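Local coordinates for putative uncharacterized protein (Emericella nidulans, PDB 3PGB) that probably oxidises primary amines, using a copper ion together with a topaquinone cofactor that is formed from one of its own tyrosines, at residues G335-V340 and L447-A452; Y406-Y411 and Y486-N491; L415-D420 and A425-T430; T430-Y433 and T438-H441; I498-R503 and L536-D541. One frame throughout, in Å; residues are numbered along the deposited sequence.

Contact 1. Residues G335-V340 and L447-A452; sequences GARYSV and LFEFDA
E449 OE1 is gripped by two donors. R337 NE reaches it at 2.7 Å, and a water donates to it at 2.8 Å while also donating to G335 O and accepting from R337 N. The guanidinium lies side-on to the carboxylate, one nitrogen to each oxygen. The NE bond is nearly straight (171°), stays in the guanidinium plane and uses the syn lone pair of OE1. Because the two flat groups are turned 44° apart, the second bond, from R337 NH2 to E449 OE2 at 2.7 Å, is bent and leaves both planes. W349 NE1 also donates to OE2, so this buried acid is well satisfied. Arginine suits its place by having nitrogens to spare: NH1 forms a salt bridge with D323 of the second subunit.

Farther along, Y338 carries its ring in the position between backbone N and carbonyl carbon (chi1 52°). This brings CZ within 4.2 Å of L447 CB, and the hydroxyl bonds to S426. V340 CG2 meets L447 CD1 at the same distance, one branched apolar tip against another. The arrangement is a side-on, bidentate arginine–glutamate salt bridge, pinning the approach to strand 339-341 onto strand 437-451 beside the dimer interface of a copper amine oxidase.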
# COMPACT_ATOMS: atom_id res chain seq x y z
N GLY A 335 -13.26 15.78 -19.98
CA GLY A 335 -12.57 16.78 -19.17
C GLY A 335 -12.76 16.58 -17.67
O GLY A 335 -12.97 15.46 -17.20
N ALA A 336 -12.71 17.69 -16.93
CA ALA A 336 -12.69 17.68 -15.47
C ALA A 336 -14.08 17.54 -14.87
O ALA A 336 -14.92 18.42 -15.03
CB ALA A 336 -12.03 18.96 -14.96
N ARG A 337 -14.33 16.44 -14.17
CA ARG A 337 -15.63 16.21 -13.52
C ARG A 337 -15.67 16.71 -12.07
O ARG A 337 -16.19 16.04 -11.18
CB ARG A 337 -16.01 14.73 -13.58
CG ARG A 337 -16.16 14.18 -14.99
CD ARG A 337 -16.73 12.77 -14.96
NE ARG A 337 -16.03 11.95 -13.97
CZ ARG A 337 -16.53 10.88 -13.36
NH1 ARG A 337 -17.75 10.44 -13.62
NH2 ARG A 337 -15.78 10.25 -12.47
N TYR A 338 -15.13 17.90 -11.85
CA TYR A 338 -15.14 18.53 -10.54
C TYR A 338 -15.36 20.04 -10.70
O TYR A 338 -15.47 20.54 -11.83
CB TYR A 338 -13.85 18.23 -9.78
CG TYR A 338 -12.57 18.52 -10.54
CD1 TYR A 338 -12.01 17.56 -11.38
CD2 TYR A 338 -11.91 19.73 -10.39
CE1 TYR A 338 -10.83 17.82 -12.06
CE2 TYR A 338 -10.73 20.00 -11.07
CZ TYR A 338 -10.20 19.04 -11.90
OH TYR A 338 -9.04 19.29 -12.58
N SER A 339 -15.45 20.74 -9.58
CA SER A 339 -15.74 22.17 -9.58
C SER A 339 -14.73 22.91 -8.72
O SER A 339 -14.29 22.41 -7.70
CB SER A 339 -17.15 22.40 -9.06
OG SER A 339 -18.06 21.52 -9.70
N VAL A 340 -14.38 24.12 -9.14
CA VAL A 340 -13.35 24.90 -8.48
C VAL A 340 -13.73 26.38 -8.39
O VAL A 340 -14.28 26.95 -9.35
CB VAL A 340 -12.01 24.80 -9.23
CG1 VAL A 340 -11.02 25.85 -8.73
CG2 VAL A 340 -11.42 23.40 -9.09
N LEU A 447 -4.65 18.88 -9.75
CA LEU A 447 -5.91 18.27 -9.38
C LEU A 447 -6.30 17.38 -10.53
O LEU A 447 -6.23 17.80 -11.68
CB LEU A 447 -6.99 19.35 -9.18
CG LEU A 447 -6.84 20.32 -8.01
CD1 LEU A 447 -7.88 21.42 -8.10
CD2 LEU A 447 -6.96 19.57 -6.68
N PHE A 448 -6.72 16.15 -10.24
CA PHE A 448 -7.15 15.26 -11.31
C PHE A 448 -7.93 14.05 -10.83
O PHE A 448 -7.69 13.52 -9.74
CB PHE A 448 -5.95 14.78 -12.13
CG PHE A 448 -4.92 14.03 -11.33
CD1 PHE A 448 -3.93 14.71 -10.64
CD2 PHE A 448 -4.95 12.65 -11.27
CE1 PHE A 448 -2.98 14.03 -9.91
CE2 PHE A 448 -4.00 11.95 -10.54
CZ PHE A 448 -3.01 12.65 -9.86
N GLU A 449 -8.86 13.62 -11.67
CA GLU A 449 -9.46 12.30 -11.54
C GLU A 449 -8.52 11.25 -12.13
O GLU A 449 -7.71 11.54 -13.02
CB GLU A 449 -10.80 12.25 -12.26
CG GLU A 449 -11.94 12.88 -11.51
CD GLU A 449 -13.28 12.43 -12.06
OE1 GLU A 449 -13.44 12.44 -13.29
OE2 GLU A 449 -14.16 12.04 -11.26
N PHE A 450 -8.63 10.03 -11.64
CA PHE A 450 -7.82 8.93 -12.14
C PHE A 450 -8.59 7.64 -12.02
O PHE A 450 -9.09 7.31 -10.94
CB PHE A 450 -6.50 8.85 -11.35
CG PHE A 450 -5.46 7.99 -12.00
CD1 PHE A 450 -4.54 8.54 -12.89
CD2 PHE A 450 -5.40 6.63 -11.74
CE1 PHE A 450 -3.58 7.74 -13.49
CE2 PHE A 450 -4.44 5.82 -12.34
CZ PHE A 450 -3.53 6.38 -13.21
N ASP A 451 -8.73 6.93 -13.13
CA ASP A 451 -9.39 5.63 -13.15
C ASP A 451 -8.38 4.58 -12.72
O ASP A 451 -7.48 4.24 -13.47
CB ASP A 451 -9.92 5.32 -14.55
CG ASP A 451 -10.71 4.02 -14.61
OD1 ASP A 451 -11.20 3.69 -15.71
OD2 ASP A 451 -10.84 3.33 -13.59
N ALA A 452 -8.54 4.07 -11.49
CA ALA A 452 -7.60 3.11 -10.91
C ALA A 452 -7.49 1.87 -11.78
O ALA A 452 -8.45 1.48 -12.44
CB ALA A 452 -8.04 2.72 -9.51
O HOH W 1 -12.11 14.37 -14.84

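Contact 2. Residues Y406-Y411 and Y486-N491; sequences YGFGPY and YMFSYN
F408 presents one corner of its ring, CE1, to two aromatic residues of strand 486-492: F488 CZ lies 3.6 Å from it and Y486 CD2 4.0 Å. All three side chains take the same first torsion, CG anti to the carbonyl carbon and beside the backbone N, with F408 at chi1 -77°. Y486 and F488 are two apart on the strand and point from the same face, both toward the 406-411 loop. The F408 and F488 side chains cross at about a right angle. F408 CE1 comes to the edge of the F488 ring, near its plane, yet the ring planes stand at 69° with centroids 5.6 Å apart, an oblique pair. Apolar rings suit the two buried phenylalanines, where L382 packs against both, while Y486 turns a ring carbon to F408.

G407 has backbone angles that suit a residue without CB, and 408-410 have helical angles without regular helical bonding; this turn accompanies the inward F408. Beyond it, the Y486 side chain comes about 3 Å from those of the copper ligand H534 and of D403, the predicted proton acceptor: an aromatic cluster packed next to the active site of a copper amine oxidase.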
# COMPACT_ATOMS: atom_id res chain seq x y z
N TYR A 406 13.68 24.93 6.57
CA TYR A 406 13.94 25.34 5.20
C TYR A 406 12.63 25.74 4.54
O TYR A 406 12.60 26.68 3.73
CB TYR A 406 14.63 24.21 4.43
CG TYR A 406 15.94 23.81 5.05
CD1 TYR A 406 16.03 22.70 5.89
CD2 TYR A 406 17.10 24.56 4.82
CE1 TYR A 406 17.24 22.34 6.47
CE2 TYR A 406 18.32 24.20 5.40
CZ TYR A 406 18.38 23.09 6.22
OH TYR A 406 19.58 22.72 6.81
N GLY A 407 11.56 25.03 4.91
CA GLY A 407 10.21 25.29 4.41
C GLY A 407 9.86 24.42 3.22
O GLY A 407 10.65 24.26 2.31
N PHE A 408 8.65 23.85 3.22
CA PHE A 408 8.12 23.13 2.06
C PHE A 408 7.61 24.08 0.97
O PHE A 408 7.75 23.81 -0.22
CB PHE A 408 7.00 22.17 2.48
CG PHE A 408 7.50 20.92 3.14
CD1 PHE A 408 7.70 19.77 2.40
CD2 PHE A 408 7.80 20.90 4.50
CE1 PHE A 408 8.17 18.61 3.00
CE2 PHE A 408 8.28 19.75 5.10
CZ PHE A 408 8.46 18.60 4.33
N GLY A 409 7.00 25.19 1.38
CA GLY A 409 6.42 26.17 0.45
C GLY A 409 7.36 26.83 -0.55
O GLY A 409 6.97 27.06 -1.69
N PRO A 410 8.60 27.16 -0.12
CA PRO A 410 9.55 27.77 -1.06
C PRO A 410 10.04 26.84 -2.17
O PRO A 410 10.45 27.30 -3.24
CB PRO A 410 10.73 28.15 -0.15
CG PRO A 410 10.17 28.24 1.20
CD PRO A 410 9.10 27.20 1.26
N TYR A 411 10.01 25.53 -1.91
CA TYR A 411 10.52 24.55 -2.85
C TYR A 411 9.41 23.69 -3.44
O TYR A 411 9.66 22.58 -3.90
CB TYR A 411 11.59 23.69 -2.18
CG TYR A 411 12.63 24.52 -1.47
CD1 TYR A 411 13.61 25.19 -2.19
CD2 TYR A 411 12.61 24.67 -0.09
CE1 TYR A 411 14.56 25.97 -1.55
CE2 TYR A 411 13.55 25.44 0.56
CZ TYR A 411 14.53 26.09 -0.17
OH TYR A 411 15.47 26.86 0.46
N TYR A 486 9.92 15.18 -2.06
CA TYR A 486 8.74 14.63 -1.42
C TYR A 486 7.54 14.91 -2.29
O TYR A 486 7.27 16.06 -2.60
CB TYR A 486 8.53 15.26 -0.05
CG TYR A 486 9.60 14.92 0.96
CD1 TYR A 486 9.68 13.63 1.51
CD2 TYR A 486 10.52 15.87 1.38
CE1 TYR A 486 10.65 13.31 2.45
CE2 TYR A 486 11.50 15.56 2.32
CZ TYR A 486 11.57 14.28 2.85
OH TYR A 486 12.54 13.97 3.78
N MET A 487 6.82 13.86 -2.68
CA MET A 487 5.58 14.02 -3.44
C MET A 487 4.41 13.69 -2.53
O MET A 487 4.26 12.54 -2.11
CB MET A 487 5.58 13.11 -4.68
CG MET A 487 4.25 13.09 -5.46
SD MET A 487 4.27 11.95 -6.87
CE MET A 487 4.97 13.01 -8.14
N PHE A 488 3.59 14.69 -2.22
CA PHE A 488 2.43 14.51 -1.35
C PHE A 488 1.17 14.41 -2.17
O PHE A 488 0.98 15.17 -3.11
CB PHE A 488 2.30 15.69 -0.39
CG PHE A 488 3.46 15.84 0.53
CD1 PHE A 488 4.47 16.75 0.25
CD2 PHE A 488 3.56 15.07 1.68
CE1 PHE A 488 5.55 16.89 1.09
CE2 PHE A 488 4.64 15.20 2.53
CZ PHE A 488 5.64 16.11 2.24
N SER A 489 0.28 13.50 -1.79
CA SER A 489 -0.97 13.30 -2.52
C SER A 489 -2.15 13.11 -1.56
O SER A 489 -2.05 12.35 -0.60
CB SER A 489 -0.85 12.08 -3.43
OG SER A 489 0.27 12.18 -4.29
N TYR A 490 -3.25 13.82 -1.81
CA TYR A 490 -4.49 13.64 -1.07
C TYR A 490 -5.52 13.00 -1.97
O TYR A 490 -5.91 13.59 -2.97
CB TYR A 490 -5.00 14.96 -0.52
CG TYR A 490 -4.16 15.48 0.61
CD1 TYR A 490 -3.15 16.42 0.38
CD2 TYR A 490 -4.33 15.00 1.90
CE1 TYR A 490 -2.36 16.88 1.42
CE2 TYR A 490 -3.54 15.45 2.94
CZ TYR A 490 -2.56 16.39 2.69
OH TYR A 490 -1.79 16.84 3.74
N ASN A 491 -5.95 11.79 -1.62
CA ASN A 491 -6.87 11.01 -2.44
C ASN A 491 -8.28 11.05 -1.88
O ASN A 491 -8.46 11.05 -0.66
CB ASN A 491 -6.42 9.55 -2.48
CG ASN A 491 -5.12 9.35 -3.21
OD1 ASN A 491 -4.90 9.93 -4.27
ND2 ASN A 491 -4.24 8.53 -2.65

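Contact 3. Residues L415-D420 and A425-T430; sequences LLKGYD and ASYLNT. With NAG (2-acetamido-2-deoxy-beta-D-glucopyranose), chain H.
One face of the Y427 ring is covered by the aliphatic chain of K417, while L415 CD1 comes to the ring's edge, 4.3 Å from CE2. This is a lysine–tyrosine CH-pi contact, laid between a loop and the first strand of the hairpin of 426-434 and 437-451. K417 CG sits over the ring, 3.9 Å from its centroid and 30° off the normal; CE lies over the same face, 3.9 Å from CD1 of Y427, also displaced from the centre. The ammonium is higher above the face, with NZ 5.4 Å from the centroid, at most a weak cation-pi attraction. Lysine suits the place because its methylene chain can cover the tyrosine while its charged end stands off above the ring, where it forms a salt bridge with D443.

The 415-420 loop is held in a tight turn. L416 O accepts from both Y419 N and D420 N, and D420 OD2 takes the L416 N-H in return at 2.8 Å. G418, with positive phi (85°), permits the bend. D420 OD1 salt-bridges R458 of the second subunit.

Farther along, glycosylated N429 accepts at OD1 from D443 N, and its ND2 is joined covalently to C1 of the N-acetylglucosamine, 1.4 Å away.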
# COMPACT_ATOMS: atom_id res chain seq x y z
N LEU A 415 5.34 21.75 -11.51
CA LEU A 415 5.34 20.33 -11.85
C LEU A 415 5.57 20.14 -13.35
O LEU A 415 5.19 21.00 -14.15
CB LEU A 415 4.01 19.69 -11.45
CG LEU A 415 3.65 19.83 -9.97
CD1 LEU A 415 2.30 19.19 -9.68
CD2 LEU A 415 4.73 19.20 -9.09
N LEU A 416 6.18 19.02 -13.73
CA LEU A 416 6.27 18.67 -15.15
C LEU A 416 4.96 18.02 -15.55
O LEU A 416 4.60 16.95 -15.05
CB LEU A 416 7.44 17.71 -15.42
CG LEU A 416 8.85 18.26 -15.17
CD1 LEU A 416 9.88 17.29 -15.74
CD2 LEU A 416 9.05 19.64 -15.79
N LYS A 417 4.23 18.69 -16.43
CA LYS A 417 2.91 18.23 -16.85
C LYS A 417 3.02 16.94 -17.64
O LYS A 417 3.92 16.79 -18.45
CB LYS A 417 2.20 19.30 -17.67
CG LYS A 417 1.84 20.53 -16.86
CD LYS A 417 1.53 21.73 -17.72
CE LYS A 417 1.07 22.89 -16.85
NZ LYS A 417 1.86 24.12 -17.12
N GLY A 418 2.12 16.00 -17.36
CA GLY A 418 2.16 14.69 -17.99
C GLY A 418 3.07 13.69 -17.29
O GLY A 418 3.00 12.49 -17.58
N TYR A 419 3.93 14.16 -16.38
CA TYR A 419 4.87 13.29 -15.68
C TYR A 419 4.59 13.27 -14.18
O TYR A 419 4.32 12.21 -13.63
CB TYR A 419 6.31 13.72 -15.99
CG TYR A 419 6.74 13.33 -17.39
CD1 TYR A 419 6.26 14.01 -18.50
CD2 TYR A 419 7.61 12.26 -17.61
CE1 TYR A 419 6.63 13.65 -19.79
CE2 TYR A 419 7.99 11.89 -18.90
CZ TYR A 419 7.50 12.59 -19.98
OH TYR A 419 7.86 12.25 -21.26
N ASP A 420 4.65 14.43 -13.54
CA ASP A 420 4.31 14.54 -12.12
C ASP A 420 2.82 14.28 -11.88
O ASP A 420 2.46 13.71 -10.86
CB ASP A 420 4.69 15.93 -11.59
CG ASP A 420 6.18 16.08 -11.36
OD1 ASP A 420 6.79 15.16 -10.76
OD2 ASP A 420 6.75 17.11 -11.77
N ALA A 425 -4.80 17.11 -16.01
CA ALA A 425 -4.98 17.69 -14.68
C ALA A 425 -5.12 19.21 -14.75
O ALA A 425 -4.50 19.85 -15.60
CB ALA A 425 -3.80 17.32 -13.79
N SER A 426 -5.94 19.78 -13.88
CA SER A 426 -5.95 21.23 -13.71
C SER A 426 -4.85 21.57 -12.70
O SER A 426 -4.57 20.79 -11.79
CB SER A 426 -7.32 21.76 -13.28
OG SER A 426 -7.66 21.38 -11.96
N TYR A 427 -4.22 22.72 -12.90
CA TYR A 427 -3.03 23.10 -12.15
C TYR A 427 -3.26 24.45 -11.50
O TYR A 427 -3.54 25.43 -12.20
CB TYR A 427 -1.82 23.18 -13.08
CG TYR A 427 -1.33 21.85 -13.58
CD1 TYR A 427 -1.85 21.28 -14.74
CD2 TYR A 427 -0.33 21.15 -12.90
CE1 TYR A 427 -1.40 20.05 -15.20
CE2 TYR A 427 0.13 19.91 -13.36
CZ TYR A 427 -0.41 19.36 -14.51
OH TYR A 427 0.04 18.13 -14.98
N LEU A 428 -3.13 24.51 -10.18
CA LEU A 428 -3.21 25.78 -9.45
C LEU A 428 -1.82 26.32 -9.17
O LEU A 428 -0.82 25.59 -9.27
CB LEU A 428 -3.98 25.60 -8.14
CG LEU A 428 -5.43 25.17 -8.27
CD1 LEU A 428 -6.00 24.79 -6.90
CD2 LEU A 428 -6.26 26.27 -8.92
N ASN A 429 -1.76 27.60 -8.82
CA ASN A 429 -0.52 28.23 -8.37
C ASN A 429 -0.38 28.13 -6.86
O ASN A 429 -1.34 27.88 -6.13
CB ASN A 429 -0.51 29.71 -8.75
CG ASN A 429 -0.26 29.95 -10.23
OD1 ASN A 429 0.05 29.02 -10.98
ND2 ASN A 429 -0.39 31.21 -10.65
N THR A 430 0.86 28.32 -6.40
CA THR A 430 1.14 28.60 -5.00
C THR A 430 2.22 29.67 -4.97
O THR A 430 3.02 29.76 -5.89
CB THR A 430 1.62 27.36 -4.21
OG1 THR A 430 2.76 26.77 -4.86
CG2 THR A 430 0.50 26.33 -4.08
C1 NAG H . -0.19 31.71 -11.99
C2 NAG H . -1.49 32.08 -12.69
C3 NAG H . -1.23 32.77 -14.04
C4 NAG H . -0.19 33.88 -13.93
C5 NAG H . 1.03 33.35 -13.19
C6 NAG H . 2.09 34.43 -12.98
C7 NAG H . -3.64 30.94 -12.79
C8 NAG H . -4.37 29.63 -12.98
N2 NAG H . -2.31 30.89 -12.86
O3 NAG H . -2.43 33.34 -14.50
O4 NAG H . 0.17 34.35 -15.21
O5 NAG H . 0.61 32.87 -11.93
O6 NAG H . 1.59 35.41 -12.10
O7 NAG H . -4.26 31.98 -12.58

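Contact 4. Residues T430-Y433 and T438-H441; sequences TSFY and THTH
T430 and H441, like F432 and H439, are hydrogen-bonded pairs of the antiparallel beta hairpin of strands 426-434 and 437-451; the N-to-C directions of 430-433 and 438-441 are 157° apart. S431 with T440 between them, and Y433 with T438 beyond, are non-hydrogen-bonded pairs.

The backbone bonds are four. H441 N gives to T430 O at 2.7 Å, and T430 N returns a longer bond to H441 O at 3.3 Å. F432 N and H439 O are 2.8 Å apart, H439 N and F432 O 2.9 Å.

On the face of S431 and T440 the contact is light, van der Waals in kind: S431 CB lies 3.7 Å from T440 OG1 and meets a methyl, T438 CG2, at 3.9 Å. Small hydroxyl side chains suit S431 and T440, which are partly exposed; T440 also borders a glycan.

Aromatic contact dominates the other face, where F432, H439 and H441 cluster. With CG between backbone N and carbonyl carbon (chi1 74°), the F432 ring leans across the neighbouring strand and reaches both histidines, CE2 and CZ toward H439 CB. It meets the H439 ring obliquely, planes 33° apart, and is nearly parallel to H441 but slid aside. Histidine suits both places by pairing a flat face with polar nitrogens: H439 ND1 bonds to D776 and H441 NE2 to P410 O. That same NE2 lies 3.4 Å from F432 CE2.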
# COMPACT_ATOMS: atom_id res chain seq x y z
N THR A 430 0.86 28.32 -6.40
CA THR A 430 1.14 28.60 -5.00
C THR A 430 2.22 29.67 -4.97
O THR A 430 3.02 29.76 -5.89
CB THR A 430 1.62 27.36 -4.21
OG1 THR A 430 2.76 26.77 -4.86
CG2 THR A 430 0.50 26.33 -4.08
N SER A 431 2.23 30.48 -3.92
CA SER A 431 3.28 31.49 -3.75
C SER A 431 3.83 31.47 -2.34
O SER A 431 3.25 30.86 -1.43
CB SER A 431 2.75 32.88 -4.08
OG SER A 431 1.61 33.19 -3.31
N PHE A 432 4.98 32.12 -2.17
CA PHE A 432 5.53 32.34 -0.84
C PHE A 432 6.30 33.65 -0.77
O PHE A 432 6.78 34.17 -1.78
CB PHE A 432 6.44 31.17 -0.44
CG PHE A 432 7.75 31.14 -1.15
CD1 PHE A 432 8.91 31.53 -0.50
CD2 PHE A 432 7.84 30.72 -2.47
CE1 PHE A 432 10.13 31.50 -1.16
CE2 PHE A 432 9.05 30.69 -3.13
CZ PHE A 432 10.20 31.08 -2.47
N TYR A 433 6.40 34.19 0.44
CA TYR A 433 7.10 35.44 0.67
C TYR A 433 8.53 35.14 1.06
O TYR A 433 8.76 34.30 1.93
CB TYR A 433 6.42 36.24 1.78
CG TYR A 433 7.19 37.47 2.21
CD1 TYR A 433 6.90 38.72 1.66
CD2 TYR A 433 8.21 37.39 3.14
CE1 TYR A 433 7.61 39.85 2.05
CE2 TYR A 433 8.93 38.51 3.53
CZ TYR A 433 8.62 39.74 2.98
OH TYR A 433 9.32 40.86 3.37
N THR A 438 7.30 38.43 -3.49
CA THR A 438 6.38 37.31 -3.60
C THR A 438 6.83 36.46 -4.76
O THR A 438 6.91 36.93 -5.90
CB THR A 438 4.95 37.76 -3.81
OG1 THR A 438 4.54 38.54 -2.68
CG2 THR A 438 4.00 36.56 -3.94
N HIS A 439 7.17 35.22 -4.45
CA HIS A 439 7.58 34.25 -5.44
C HIS A 439 6.36 33.40 -5.71
O HIS A 439 5.76 32.87 -4.78
CB HIS A 439 8.72 33.39 -4.87
CG HIS A 439 10.00 34.14 -4.66
ND1 HIS A 439 11.18 33.80 -5.29
CD2 HIS A 439 10.28 35.22 -3.89
CE1 HIS A 439 12.13 34.64 -4.92
NE2 HIS A 439 11.62 35.51 -4.07
N THR A 440 5.97 33.30 -6.99
CA THR A 440 4.87 32.44 -7.40
C THR A 440 5.44 31.24 -8.15
O THR A 440 6.20 31.39 -9.10
CB THR A 440 3.86 33.20 -8.29
OG1 THR A 440 3.16 34.17 -7.50
CG2 THR A 440 2.84 32.23 -8.91
N HIS A 441 5.08 30.05 -7.67
CA HIS A 441 5.38 28.80 -8.37
C HIS A 441 4.18 28.47 -9.25
O HIS A 441 3.14 28.04 -8.75
CB HIS A 441 5.62 27.66 -7.38
CG HIS A 441 6.87 27.81 -6.57
ND1 HIS A 441 8.09 28.13 -7.14
CD2 HIS A 441 7.09 27.67 -5.24
CE1 HIS A 441 9.01 28.18 -6.19
NE2 HIS A 441 8.43 27.91 -5.03

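Contact 5. Residues I498-R503 and L536-D541; sequences IGVEVR and LNFKAD. With CA (calcium ion), chain F.
V500 CG1 stands over one face of the F538 ring, 3.9 Å from its centroid and 23° off the normal, in a CH-pi contact displaced toward the rim; its closest ring atom is CE2 at 3.6 Å. The two side chains arrive from opposite directions, each pointing toward the other strand. The valine branch is directed by its first torsion, which sets CG1 anti to the backbone N (chi1 -173°). Two residues along, V502 CG2 meets L536 CD2 at 4.3 Å, a looser contact between branched methyls. The 8.7 Å between V502 CA and L536 CA is bridged by side chains, and apolar ones suit this buried space.

The next shell holds these four in place. F488 packs on V502 and L536, Y490 on V500 and F538, and L694 on F538. Strand 498-504 is bonded to strands 486-492 and 714-722, whereas strand 532-542 is bonded to 374-389 and 686-698.

At the far end of the second segment, D541 OD1 binds a calcium ion at 2.4 Å, with D543, D687, the carbonyls of F542 and L688 and a water completing the site; D541 OD2 forms a salt bridge with K114. L536 lies only two residues beyond the copper ligand H534. Face-to-face strands joined by side chains alone are characteristic of the beta-sandwich core of the copper amine oxidase enzyme domain.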
# COMPACT_ATOMS: atom_id res chain seq x y z
N ILE A 498 -10.68 8.74 2.35
CA ILE A 498 -9.71 9.82 2.17
C ILE A 498 -8.35 9.22 2.38
O ILE A 498 -8.15 8.50 3.36
CB ILE A 498 -9.91 10.93 3.22
CG1 ILE A 498 -11.31 11.55 3.11
CG2 ILE A 498 -8.81 11.99 3.09
CD1 ILE A 498 -11.86 12.07 4.42
N GLY A 499 -7.40 9.51 1.49
CA GLY A 499 -6.05 8.97 1.61
C GLY A 499 -5.02 10.08 1.71
O GLY A 499 -5.12 11.09 1.02
N VAL A 500 -4.03 9.90 2.59
CA VAL A 500 -2.89 10.79 2.66
C VAL A 500 -1.62 9.98 2.41
O VAL A 500 -1.34 9.03 3.14
CB VAL A 500 -2.80 11.50 4.03
CG1 VAL A 500 -1.69 12.55 4.02
CG2 VAL A 500 -4.14 12.13 4.39
N GLU A 501 -0.87 10.34 1.37
CA GLU A 501 0.33 9.61 0.98
C GLU A 501 1.55 10.51 0.83
O GLU A 501 1.43 11.69 0.50
CB GLU A 501 0.12 8.94 -0.38
CG GLU A 501 -0.79 7.73 -0.37
CD GLU A 501 -0.99 7.17 -1.77
OE1 GLU A 501 -0.00 7.11 -2.55
OE2 GLU A 501 -2.14 6.81 -2.10
N VAL A 502 2.72 9.92 1.05
CA VAL A 502 3.97 10.53 0.63
C VAL A 502 4.83 9.49 -0.07
O VAL A 502 4.86 8.32 0.32
CB VAL A 502 4.75 11.13 1.82
CG1 VAL A 502 5.15 10.04 2.81
CG2 VAL A 502 5.98 11.89 1.31
N ARG A 503 5.52 9.92 -1.12
CA ARG A 503 6.59 9.13 -1.69
C ARG A 503 7.85 9.99 -1.76
O ARG A 503 7.77 11.22 -1.80
CB ARG A 503 6.21 8.60 -3.07
CG ARG A 503 4.95 7.76 -3.09
CD ARG A 503 4.55 7.37 -4.51
NE ARG A 503 3.46 6.41 -4.50
CZ ARG A 503 3.59 5.08 -4.49
NH1 ARG A 503 4.79 4.51 -4.50
NH2 ARG A 503 2.51 4.32 -4.46
N LEU A 536 7.16 11.89 8.91
CA LEU A 536 6.43 13.09 8.52
C LEU A 536 5.12 13.13 9.29
O LEU A 536 4.32 12.21 9.18
CB LEU A 536 6.17 13.09 7.01
CG LEU A 536 7.42 13.12 6.13
CD1 LEU A 536 7.87 11.72 5.76
CD2 LEU A 536 7.18 13.94 4.87
N ASN A 537 4.92 14.20 10.06
CA ASN A 537 3.76 14.31 10.96
C ASN A 537 2.62 15.05 10.28
O ASN A 537 2.84 16.08 9.66
CB ASN A 537 4.13 15.05 12.25
CG ASN A 537 3.07 14.89 13.34
OD1 ASN A 537 2.41 15.86 13.75
ND2 ASN A 537 2.89 13.66 13.81
N PHE A 538 1.41 14.51 10.42
CA PHE A 538 0.22 15.11 9.84
C PHE A 538 -0.83 15.38 10.91
O PHE A 538 -1.06 14.53 11.76
CB PHE A 538 -0.37 14.18 8.78
CG PHE A 538 0.39 14.17 7.48
CD1 PHE A 538 1.48 13.34 7.31
CD2 PHE A 538 0.01 14.99 6.43
CE1 PHE A 538 2.18 13.32 6.11
CE2 PHE A 538 0.70 14.98 5.23
CZ PHE A 538 1.78 14.15 5.07
N LYS A 539 -1.45 16.56 10.85
CA LYS A 539 -2.55 16.89 11.76
C LYS A 539 -3.89 16.53 11.11
O LYS A 539 -4.20 17.01 10.02
CB LYS A 539 -2.51 18.38 12.09
CG LYS A 539 -3.54 18.82 13.13
CD LYS A 539 -3.50 20.32 13.33
CE LYS A 539 -4.46 20.78 14.40
NZ LYS A 539 -4.42 22.26 14.59
N ALA A 540 -4.66 15.68 11.78
CA ALA A 540 -5.98 15.27 11.31
C ALA A 540 -7.03 15.65 12.35
O ALA A 540 -7.30 14.89 13.28
CB ALA A 540 -5.99 13.77 11.04
N ASP A 541 -7.63 16.83 12.19
CA ASP A 541 -8.64 17.31 13.13
C ASP A 541 -10.02 16.81 12.73
O ASP A 541 -10.84 17.57 12.22
CB ASP A 541 -8.62 18.84 13.19
CG ASP A 541 -9.52 19.40 14.29
OD1 ASP A 541 -10.11 18.62 15.06
OD2 ASP A 541 -9.64 20.64 14.37
CA CA F . -11.67 17.40 16.36
O HOH W 2 -13.07 15.61 17.45

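In the fold
From the N terminus, 335-340 opens contact 1 and 406-411 opens contact 2. The chain then closes two short loops in succession: contact 3 returns 425-430 to 415-420, and contact 4, sharing T430 with it, closes the hairpin of 426-434 and 437-451. Both nest inside contacts 1 and 2. Strand 437-451 runs on to close contact 1 at 447-452, and contact 2 closes later at 486-491, so these two cross. Contact 5 follows in series, but its strand 498-504 pairs directly with strand 486-492 of contact 2. Contacts 1, 3 and 4 thus gather around the hairpin, while contact 2 ties the 406-411 loop to strand 486-492 and contact 5 joins facing strands in the interior.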